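Local coordinates for protein NAD dependent epimerase/dehydratase family (uncultured archaeon MedDCM-OCT-S05-C57, PDB 5Y1F) that binds NAD+ and probably oxidises L-threonine as a monomeric threonine dehydrogenase of the NAD-dependent epimerase/dehydratase family, at residues 102-107 and 153-158; 267-272 and 318-323; 299-302 and 306-309. One frame throughout, in Å; residues are numbered along the deposited sequence.

How the interactions relate
Along the chain, interaction 1 closes before the other two open, and interaction 3 is nested inside interaction 2. Interaction 1 joins helices 101-122 and 155-174 in the NAD-binding part of the fold. Interaction 2 brings the region at the end of helix 262-270 to the C-terminal helix 312-326. Interaction 3 connects helix 298-304 to the segment leading into helix 312-326. Interactions 2 and 3 are about 8 Å apart at their nearest atoms. Both lie across the chain's centre from interaction 1, with centres about 34 Å (interaction 2) and about 29 Å (interaction 3) from its centre. Only interaction 1 touches the cofactor; the other two pack helix 312-326, and the loop leading into it, against earlier helices.

Interaction 1: 102-107 and 153-158; sequences ELCHDV and KTVYGI. With NAD (nicotinamide-adenine-dinucleotide), chain B.
Beside the NAD pocket, behind the cofactor-binding Tyr156, Cys104 packs against Val155 and Tyr156 at the start of helix 155-174. The sulfur does most of the touching. Cys104 SG lies 3.8 Å from Tyr156 CA and 4.0 Å from Tyr156 CB. It sits at the edge of the Tyr156 ring, near the ring plane. With SG anti to the backbone N (chi1 -176°), the thiol reaches from helix 101-122 to the first turn of the second helix. Val155 meets the same side chain with one branch: its CG1 is 4.1 Å from Cys104 SG. No hydrogen bond crosses between the two segments; the contact is apolar, and Cys104 and Tyr156 are both buried.

Tyr156 and Lys160 form the Tyr-x-x-x-Lys motif of the short-chain dehydrogenase/reductase superfamily, whose Rossmann-type fold this chain shares. Both residues bind the cofactor here. Tyr156 OH is hydrogen-bonded to O2D of the NAD nicotinamide ribose at 2.6 Å, and either hydroxyl could be the donor. O2D lies at the edge of the tyrosine ring, in its plane. Lys160 NZ is also hydrogen-bonded to NAD. Ala133 and Ser94 touch the tyrosine as well.

The helix that carries Tyr156 is fixed at its start. Thr154 is the N-cap residue, and its OG1 accepts from Gly157 N at 2.8 Å with an N-H...O angle of 153°. Glu98 OE2 takes the amide of Val155. The other helix has its own link to the cofactor, at the adenine end. Val107 CG2 is 3.6 Å from NAD N6A, while Val107 CG1 is 3.8 Å from NAD N7A. One turn earlier on this helix, Leu103 touches Arg69, which also pairs with Asp106 OD2 in a salt bridge.

Interaction 2: 267-272 and 318-323; sequences KEISAH and EMITNL
Ile320 holds CG1 beside its backbone N, opposite the carbonyl carbon (chi1 -68°). The chain then runs out extended to CD1, which reaches His272. The CB of His272 points toward the isoleucine, and its first torsion (chi1 -66°) swings the ring to the side of the backbone N. The contact joins the chain at the end of helix 262-270 to the C-terminal helix 312-326. These lie in the C-terminal part of the fold, consistent with the smaller domain of extended short-chain dehydrogenases.

Ile320 CD1 does nearly all the touching. It is 3.4 Å from His272 CB, a tight fit, and 3.8 Å from His272 CG. The two side chains slant across each other. The methyl meets CB first and then the near end of the ring, CG, at a slant. On its other contacts the fit is looser. Ile269 O is 4.2 Å from Ile320 CD1, and the methyl Ile269 CG2 is 4.5 Å from Ile320 CD1. No hydrogen bond crosses between the segments.

One backbone bond holds the turn at the histidine: His272 N donates to Ile269 O at 2.9 Å. The two residues that touch Ile320 are thus joined, three apart, in one turn. Thr316 and Glu317 of helix 312-326 also touch the His272 side chain. Helix 199-211 packs against both sides of the join. Its Tyr205 touches Ile269 as well as Met319 and Leu323. Phe275 also touches Ile269.

Further along helix 312-326, the side chain of Asn322 folds back on its own helix. Its OD1 is hydrogen-bonded to Arg325. Glu318 O accepts two bonds from opposite faces of its plane: one from Asn322 N at 3.2 Å, the other from Asn322 ND2 at 3.0 Å.

Interaction 3: 299-302 and 306-309; sequences DARK and WEPK
The guanidinium of Arg301 has Trp306 CD1 over one face, and Pro308 CD comes up to it at a slant. The guanidinium and indole planes stand 61° apart, so the two groups do not stack. The indole carries Pro308 N over one face, 3.6 Å above the plane of the Trp306 ring and offset toward its rim. Ala300 CB and Arg301 CG approach the same ring obliquely.

The arginine gets there by an extended chain. Its CG lies beside the backbone N, and from CG to NE the chain runs straight past the tryptophan. Arg301 CG is 4.0 Å from Trp306 CD1 and 3.3 Å from Trp306 O. Beyond it, Arg301 NH2 rests 3.6 Å from Pro308 CD, the two side chains crossing at about a right angle. Arg301 NE has its salt-bridge partner in Asp297.

This is the C-terminal part of helix 298-304 and the loop that follows it, leading to helix 312-326. The Trp-x-Pro sequence in that loop is often found near the C terminus of extended short-chain dehydrogenases. Trp306 N donates to Ala300 O at 3.2 Å, a fairly straight bond (167°) that arrives well above the carbonyl plane. Next to it, Ala300 CB packs on Trp306 CB at 3.9 Å. A water lies between the backbones, 2.8 Å from both Arg301 O and Trp306 O. Trp306 is buried against helix 229-241, touching Asp231, Arg234 and Ala235, and its NE1 is hydrogen-bonded to Ser256 O.

Interaction 1: 102-107 and 153-158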
loop_
_atom_site.group_PDB
_atom_site.type_symbol
_atom_site.label_atom_id
_atom_site.label_comp_id
_atom_site.label_asym_id
_atom_site.label_seq_id
_atom_site.Cartn_x
_atom_site.Cartn_y
_atom_site.Cartn_z
ATOM N N GLU A 102 -3.978 -19.605 -3.746
ATOM C CA GLU A 102 -5.387 -19.707 -3.485
ATOM C C GLU A 102 -5.817 -18.739 -2.400
ATOM O O GLU A 102 -6.866 -18.095 -2.526
ATOM C CB GLU A 102 -5.737 -21.139 -3.051
ATOM C CG GLU A 102 -5.611 -22.164 -4.171
ATOM C CD GLU A 102 -6.391 -21.820 -5.429
ATOM O OE1 GLU A 102 -5.757 -21.493 -6.463
ATOM O OE2 GLU A 102 -7.639 -21.917 -5.404
ATOM N N LEU A 103 -4.996 -18.627 -1.374
ATOM C CA LEU A 103 -5.277 -17.695 -0.295
ATOM C C LEU A 103 -5.282 -16.242 -0.813
ATOM O O LEU A 103 -6.107 -15.438 -0.443
ATOM C CB LEU A 103 -4.257 -17.849 0.827
ATOM C CG LEU A 103 -4.486 -16.904 2.010
ATOM C CD1 LEU A 103 -5.737 -17.304 2.789
ATOM C CD2 LEU A 103 -3.253 -16.897 2.910
ATOM N N CYS A 104 -4.298 -15.923 -1.639
ATOM C CA CYS A 104 -4.198 -14.570 -2.189
ATOM C C CYS A 104 -5.458 -14.246 -2.975
ATOM O O CYS A 104 -6.024 -13.161 -2.801
ATOM C CB CYS A 104 -2.972 -14.523 -3.083
ATOM S SG CYS A 104 -2.598 -12.924 -3.790
ATOM N N HIS A 105 -5.900 -15.131 -3.865
ATOM C CA HIS A 105 -7.093 -14.832 -4.633
ATOM C C HIS A 105 -8.294 -14.644 -3.701
ATOM O O HIS A 105 -9.106 -13.763 -3.864
ATOM C CB HIS A 105 -7.389 -15.921 -5.674
ATOM C CG HIS A 105 -8.674 -15.706 -6.400
ATOM N ND1 HIS A 105 -9.885 -16.228 -5.991
ATOM C CD2 HIS A 105 -8.963 -14.858 -7.412
ATOM C CE1 HIS A 105 -10.855 -15.719 -6.734
ATOM N NE2 HIS A 105 -10.318 -14.916 -7.625
ATOM N N ASP A 106 -8.459 -15.588 -2.768
ATOM C CA ASP A 106 -9.603 -15.587 -1.897
ATOM C C ASP A 106 -9.685 -14.286 -1.110
ATOM O O ASP A 106 -10.691 -13.561 -1.169
ATOM C CB ASP A 106 -9.543 -16.823 -1.006
ATOM C CG ASP A 106 -10.782 -17.016 -0.120
ATOM O OD1 ASP A 106 -11.836 -16.489 -0.414
ATOM O OD2 ASP A 106 -10.607 -17.813 0.865
ATOM N N VAL A 107 -8.629 -13.983 -0.363
ATOM C CA VAL A 107 -8.649 -12.788 0.459
ATOM C C VAL A 107 -8.772 -11.524 -0.393
ATOM O O VAL A 107 -9.579 -10.636 -0.100
ATOM C CB VAL A 107 -7.383 -12.696 1.319
ATOM C CG1 VAL A 107 -7.326 -11.356 2.023
ATOM C CG2 VAL A 107 -7.400 -13.812 2.360
ATOM N N LYS A 153 2.801 -10.892 -14.000
ATOM C CA LYS A 153 3.395 -12.221 -13.873
ATOM C C LYS A 153 3.349 -12.742 -12.452
ATOM O O LYS A 153 4.133 -13.659 -12.106
ATOM C CB LYS A 153 4.864 -12.158 -14.324
ATOM C CG LYS A 153 5.083 -11.751 -15.763
ATOM C CD LYS A 153 4.375 -12.690 -16.705
ATOM C CE LYS A 153 4.811 -12.483 -18.148
ATOM N NZ LYS A 153 5.263 -13.744 -18.794
ATOM N N THR A 154 2.477 -12.229 -11.612
ATOM C CA THR A 154 2.246 -12.791 -10.295
ATOM C C THR A 154 0.782 -12.979 -10.063
ATOM O O THR A 154 -0.059 -12.252 -10.603
ATOM C CB THR A 154 2.818 -11.886 -9.175
ATOM O OG1 THR A 154 2.141 -10.593 -9.141
ATOM C CG2 THR A 154 4.292 -11.648 -9.397
ATOM N N VAL A 155 0.472 -13.893 -9.136
ATOM C CA VAL A 155 -0.885 -14.092 -8.696
ATOM C C VAL A 155 -1.460 -12.790 -8.107
ATOM O O VAL A 155 -2.580 -12.424 -8.369
ATOM C CB VAL A 155 -0.946 -15.232 -7.624
ATOM C CG1 VAL A 155 -2.354 -15.381 -7.096
ATOM C CG2 VAL A 155 -0.419 -16.562 -8.221
ATOM N N TYR A 156 -0.697 -12.176 -7.220
ATOM C CA TYR A 156 -1.101 -10.909 -6.599
ATOM C C TYR A 156 -1.412 -9.850 -7.657
ATOM O O TYR A 156 -2.432 -9.169 -7.573
ATOM C CB TYR A 156 0.013 -10.481 -5.681
ATOM C CG TYR A 156 -0.070 -9.075 -5.125
ATOM C CD1 TYR A 156 -0.865 -8.786 -4.042
ATOM C CD2 TYR A 156 0.677 -8.070 -5.656
ATOM C CE1 TYR A 156 -0.887 -7.537 -3.450
ATOM C CE2 TYR A 156 0.656 -6.799 -5.099
ATOM C CZ TYR A 156 -0.058 -6.564 -3.951
ATOM O OH TYR A 156 0.004 -5.335 -3.311
ATOM N N GLY A 157 -0.516 -9.710 -8.641
ATOM C CA GLY A 157 -0.779 -8.729 -9.689
ATOM C C GLY A 157 -2.089 -8.985 -10.411
ATOM O O GLY A 157 -2.850 -8.067 -10.685
ATOM N N ILE A 158 -2.378 -10.263 -10.698
ATOM C CA ILE A 158 -3.638 -10.596 -11.321
ATOM C C ILE A 158 -4.799 -10.166 -10.406
ATOM O O ILE A 158 -5.788 -9.628 -10.882
ATOM C CB ILE A 158 -3.709 -12.098 -11.649
ATOM C CG1 ILE A 158 -2.716 -12.426 -12.743
ATOM C CG2 ILE A 158 -5.139 -12.537 -12.015
ATOM C CD1 ILE A 158 -2.521 -13.909 -12.998
HETATM P PA NAD B . -0.020 -5.625 5.172
HETATM O O1A NAD B . 1.014 -4.944 6.086
HETATM O O2A NAD B . 0.186 -7.125 4.868
HETATM O O5B NAD B . -1.466 -5.382 5.871
HETATM C C5B NAD B . -2.588 -6.116 5.429
HETATM C C4B NAD B . -3.430 -6.447 6.625
HETATM O O4B NAD B . -4.480 -7.258 6.071
HETATM C C3B NAD B . -2.716 -7.284 7.673
HETATM O O3B NAD B . -2.762 -6.598 8.903
HETATM C C2B NAD B . -3.509 -8.599 7.697
HETATM O O2B NAD B . -3.722 -9.176 8.998
HETATM C C1B NAD B . -4.827 -8.193 7.069
HETATM N N9A NAD B . -5.507 -9.364 6.480
HETATM C C8A NAD B . -4.938 -10.393 5.822
HETATM N N7A NAD B . -5.846 -11.318 5.520
HETATM C C5A NAD B . -6.992 -10.878 6.038
HETATM C C6A NAD B . -8.362 -11.403 6.094
HETATM N N6A NAD B . -8.679 -12.598 5.538
HETATM N N1A NAD B . -9.295 -10.652 6.672
HETATM C C2A NAD B . -8.987 -9.506 7.255
HETATM N N3A NAD B . -7.773 -8.955 7.235
HETATM C C4A NAD B . -6.777 -9.603 6.649
HETATM O O3 NAD B . -0.192 -4.867 3.773
HETATM P PN NAD B . 0.119 -3.313 3.470
HETATM O O1N NAD B . -0.305 -2.439 4.657
HETATM O O2N NAD B . 1.557 -3.174 3.011
HETATM O O5D NAD B . -0.875 -3.069 2.216
HETATM C C5D NAD B . -2.155 -2.563 2.430
HETATM C C4D NAD B . -2.771 -2.401 1.034
HETATM O O4D NAD B . -1.887 -1.600 0.203
HETATM C C3D NAD B . -2.993 -3.715 0.319
HETATM O O3D NAD B . -4.120 -3.564 -0.586
HETATM C C2D NAD B . -1.741 -3.826 -0.572
HETATM O O2D NAD B . -1.999 -4.658 -1.730
HETATM C C1D NAD B . -1.527 -2.348 -0.944
HETATM N N1N NAD B . -0.130 -2.073 -1.338
HETATM C C2N NAD B . 0.897 -2.006 -0.436
HETATM C C3N NAD B . 2.186 -1.757 -0.849
HETATM C C7N NAD B . 3.359 -1.627 0.116
HETATM O O7N NAD B . 4.461 -1.465 -0.336
HETATM N N7N NAD B . 3.149 -1.648 1.408
HETATM C C4N NAD B . 2.439 -1.567 -2.197
HETATM C C5N NAD B . 1.403 -1.683 -3.110
HETATM C C6N NAD B . 0.125 -1.933 -2.650
#

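Interaction 2: 267-272 and 318-323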
loop_
_atom_site.group_PDB
_atom_site.type_symbol
_atom_site.label_atom_id
_atom_site.label_comp_id
_atom_site.label_asym_id
_atom_site.label_seq_id
_atom_site.Cartn_x
_atom_site.Cartn_y
_atom_site.Cartn_z
ATOM N N LYS A 267 24.383 2.597 -0.328
ATOM C CA LYS A 267 25.345 3.689 -0.270
ATOM C C LYS A 267 24.749 4.872 0.482
ATOM O O LYS A 267 25.451 5.519 1.261
ATOM C CB LYS A 267 25.723 4.122 -1.671
ATOM C CG LYS A 267 26.688 3.194 -2.394
ATOM C CD LYS A 267 26.946 3.689 -3.815
ATOM C CE LYS A 267 27.966 2.842 -4.564
ATOM N NZ LYS A 267 27.534 1.440 -4.831
ATOM N N GLU A 268 23.470 5.149 0.319
ATOM C CA GLU A 268 22.840 6.231 1.081
ATOM C C GLU A 268 22.849 5.951 2.561
ATOM O O GLU A 268 23.216 6.829 3.384
ATOM C CB GLU A 268 21.422 6.463 0.566
ATOM C CG GLU A 268 20.811 7.726 1.116
ATOM C CD GLU A 268 21.483 8.988 0.588
ATOM O OE1 GLU A 268 21.895 9.010 -0.590
ATOM O OE2 GLU A 268 21.499 9.983 1.331
ATOM N N ILE A 269 22.518 4.742 2.955
ATOM C CA ILE A 269 22.495 4.399 4.351
ATOM C C ILE A 269 23.897 4.423 4.941
ATOM O O ILE A 269 24.097 4.955 6.057
ATOM C CB ILE A 269 21.859 3.026 4.542
ATOM C CG1 ILE A 269 20.376 3.109 4.210
ATOM C CG2 ILE A 269 22.075 2.520 5.978
ATOM C CD1 ILE A 269 19.695 1.756 4.163
ATOM N N SER A 270 24.880 3.973 4.168
ATOM C CA SER A 270 26.267 3.920 4.630
ATOM C C SER A 270 26.853 5.298 4.868
ATOM O O SER A 270 27.883 5.401 5.566
ATOM C CB SER A 270 27.131 3.194 3.594
ATOM O OG SER A 270 26.862 1.833 3.592
ATOM N N ALA A 271 26.297 6.329 4.258
ATOM C CA ALA A 271 26.735 7.701 4.549
ATOM C C ALA A 271 26.408 8.101 5.994
ATOM O O ALA A 271 26.913 9.134 6.465
ATOM C CB ALA A 271 26.118 8.694 3.578
ATOM N N HIS A 272 25.571 7.322 6.687
ATOM C CA HIS A 272 25.108 7.650 8.034
ATOM C C HIS A 272 25.505 6.603 9.061
ATOM O O HIS A 272 25.698 6.922 10.246
ATOM C CB HIS A 272 23.583 7.766 8.055
ATOM C CG HIS A 272 23.061 8.904 7.248
ATOM N ND1 HIS A 272 23.137 10.213 7.680
ATOM C CD2 HIS A 272 22.560 8.951 5.993
ATOM C CE1 HIS A 272 22.699 11.014 6.725
ATOM N NE2 HIS A 272 22.330 10.273 5.696
ATOM N N GLU A 318 14.801 10.352 8.304
ATOM C CA GLU A 318 13.677 9.974 9.177
ATOM C C GLU A 318 13.861 8.553 9.665
ATOM O O GLU A 318 13.606 8.201 10.817
ATOM C CB GLU A 318 12.346 10.082 8.437
ATOM C CG GLU A 318 11.809 11.486 8.292
ATOM C CD GLU A 318 11.167 12.036 9.555
ATOM O OE1 GLU A 318 11.196 11.378 10.637
ATOM O OE2 GLU A 318 10.704 13.207 9.476
ATOM N N MET A 319 14.164 7.657 8.734
ATOM C CA MET A 319 14.294 6.252 9.074
ATOM C C MET A 319 15.396 6.053 10.113
ATOM O O MET A 319 15.222 5.351 11.142
ATOM C CB MET A 319 14.625 5.432 7.826
ATOM C CG MET A 319 13.510 5.307 6.824
ATOM S SD MET A 319 12.087 4.369 7.397
ATOM C CE MET A 319 12.759 2.737 7.359
ATOM N N ILE A 320 16.582 6.567 9.803
ATOM C CA ILE A 320 17.716 6.302 10.671
ATOM C C ILE A 320 17.533 6.939 12.050
ATOM O O ILE A 320 17.824 6.290 13.085
ATOM C CB ILE A 320 19.053 6.729 10.020
ATOM C CG1 ILE A 320 19.332 5.817 8.827
ATOM C CG2 ILE A 320 20.194 6.707 11.062
ATOM C CD1 ILE A 320 20.553 6.185 8.042
ATOM N N THR A 321 17.024 8.158 12.104
ATOM C CA THR A 321 16.822 8.816 13.399
ATOM C C THR A 321 15.891 7.983 14.288
ATOM O O THR A 321 16.210 7.685 15.450
ATOM C CB THR A 321 16.337 10.232 13.230
ATOM O OG1 THR A 321 17.294 10.975 12.449
ATOM C CG2 THR A 321 16.133 10.885 14.588
ATOM N N ASN A 322 14.740 7.576 13.760
ATOM C CA ASN A 322 13.768 6.838 14.543
ATOM C C ASN A 322 14.275 5.460 14.900
ATOM O O ASN A 322 14.096 4.974 16.032
ATOM C CB ASN A 322 12.428 6.784 13.818
ATOM C CG ASN A 322 11.666 8.076 13.980
ATOM O OD1 ASN A 322 11.170 8.337 15.079
ATOM N ND2 ASN A 322 11.643 8.934 12.982
ATOM N N LEU A 323 14.945 4.787 13.970
ATOM C CA LEU A 323 15.469 3.469 14.256
ATOM C C LEU A 323 16.590 3.482 15.275
ATOM O O LEU A 323 16.644 2.595 16.137
ATOM C CB LEU A 323 15.877 2.738 12.970
ATOM C CG LEU A 323 14.731 2.307 12.077
ATOM C CD1 LEU A 323 15.262 1.914 10.718
ATOM C CD2 LEU A 323 13.934 1.148 12.665
#

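Interaction 3: 299-302 and 306-309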
loop_
_atom_site.group_PDB
_atom_site.type_symbol
_atom_site.label_atom_id
_atom_site.label_comp_id
_atom_site.label_asym_id
_atom_site.label_seq_id
_atom_site.Cartn_x
_atom_site.Cartn_y
_atom_site.Cartn_z
ATOM N N ASP A 299 -1.021 11.759 -14.450
ATOM C CA ASP A 299 -2.442 11.962 -14.235
ATOM C C ASP A 299 -2.756 12.309 -12.802
ATOM O O ASP A 299 -3.626 13.143 -12.546
ATOM C CB ASP A 299 -3.249 10.752 -14.685
ATOM C CG ASP A 299 -3.149 10.575 -16.163
ATOM O OD1 ASP A 299 -3.578 11.492 -16.894
ATOM O OD2 ASP A 299 -2.598 9.550 -16.615
ATOM N N ALA A 300 -2.067 11.709 -11.828
ATOM C CA ALA A 300 -2.244 12.107 -10.422
ATOM C C ALA A 300 -1.789 13.566 -10.206
ATOM O O ALA A 300 -2.395 14.331 -9.444
ATOM C CB ALA A 300 -1.475 11.161 -9.499
ATOM N N ARG A 301 -0.633 13.885 -10.782
ATOM C CA ARG A 301 -0.054 15.251 -10.625
ATOM C C ARG A 301 -0.988 16.266 -11.243
ATOM O O ARG A 301 -1.139 17.382 -10.683
ATOM C CB ARG A 301 1.339 15.285 -11.248
ATOM C CG ARG A 301 2.368 14.388 -10.578
ATOM C CD ARG A 301 3.691 14.424 -11.284
ATOM N NE ARG A 301 4.662 13.533 -10.669
ATOM C CZ ARG A 301 5.573 13.866 -9.766
ATOM N NH1 ARG A 301 5.749 15.104 -9.383
ATOM N NH2 ARG A 301 6.301 12.892 -9.201
ATOM N N LYS A 302 -1.622 15.917 -12.352
ATOM C CA LYS A 302 -2.508 16.840 -13.096
ATOM C C LYS A 302 -3.881 16.937 -12.432
ATOM O O LYS A 302 -4.391 18.026 -12.161
ATOM C CB LYS A 302 -2.658 16.355 -14.516
ATOM C CG LYS A 302 -3.474 17.315 -15.362
ATOM C CD LYS A 302 -3.683 16.730 -16.729
ATOM C CE LYS A 302 -4.238 17.774 -17.671
ATOM N NZ LYS A 302 -4.679 17.132 -18.926
ATOM N N TRP A 306 -0.952 15.931 -7.052
ATOM C CA TRP A 306 0.071 15.113 -6.378
ATOM C C TRP A 306 1.474 15.674 -6.600
ATOM O O TRP A 306 1.847 15.984 -7.739
ATOM C CB TRP A 306 0.047 13.688 -6.913
ATOM C CG TRP A 306 1.197 12.859 -6.405
ATOM C CD1 TRP A 306 2.145 12.240 -7.188
ATOM C CD2 TRP A 306 1.553 12.596 -5.042
ATOM N NE1 TRP A 306 3.028 11.600 -6.388
ATOM C CE2 TRP A 306 2.711 11.821 -5.073
ATOM C CE3 TRP A 306 1.020 12.977 -3.801
ATOM C CZ2 TRP A 306 3.348 11.407 -3.884
ATOM C CZ3 TRP A 306 1.672 12.595 -2.638
ATOM C CH2 TRP A 306 2.797 11.816 -2.705
ATOM N N GLU A 307 2.258 15.751 -5.524
ATOM C CA GLU A 307 3.696 15.963 -5.591
ATOM C C GLU A 307 4.332 15.286 -4.360
ATOM O O GLU A 307 3.865 15.546 -3.245
ATOM C CB GLU A 307 3.945 17.507 -5.488
ATOM C CG GLU A 307 5.179 18.056 -6.094
ATOM C CD GLU A 307 5.120 19.551 -6.329
ATOM O OE1 GLU A 307 4.042 20.185 -6.285
ATOM O OE2 GLU A 307 6.200 20.034 -6.589
ATOM N N PRO A 308 5.329 14.443 -4.539
ATOM C CA PRO A 308 5.991 13.865 -3.391
ATOM C C PRO A 308 6.881 14.872 -2.674
ATOM O O PRO A 308 7.388 15.806 -3.304
ATOM C CB PRO A 308 6.818 12.742 -3.988
ATOM C CG PRO A 308 7.138 13.231 -5.373
ATOM C CD PRO A 308 5.936 14.017 -5.806
ATOM N N LYS A 309 7.107 14.656 -1.387
ATOM C CA LYS A 309 7.909 15.559 -0.519
ATOM C C LYS A 309 9.166 14.879 0.041
ATOM O O LYS A 309 10.036 15.589 0.541
ATOM C CB LYS A 309 7.027 16.058 0.672
ATOM C CG LYS A 309 7.352 17.363 1.407
ATOM C CD LYS A 309 6.890 17.368 2.883
ATOM C CE LYS A 309 5.581 16.612 3.174
ATOM N NZ LYS A 309 5.452 15.722 4.399
HETATM O O HOH W 1 0.934 18.275 -9.079
#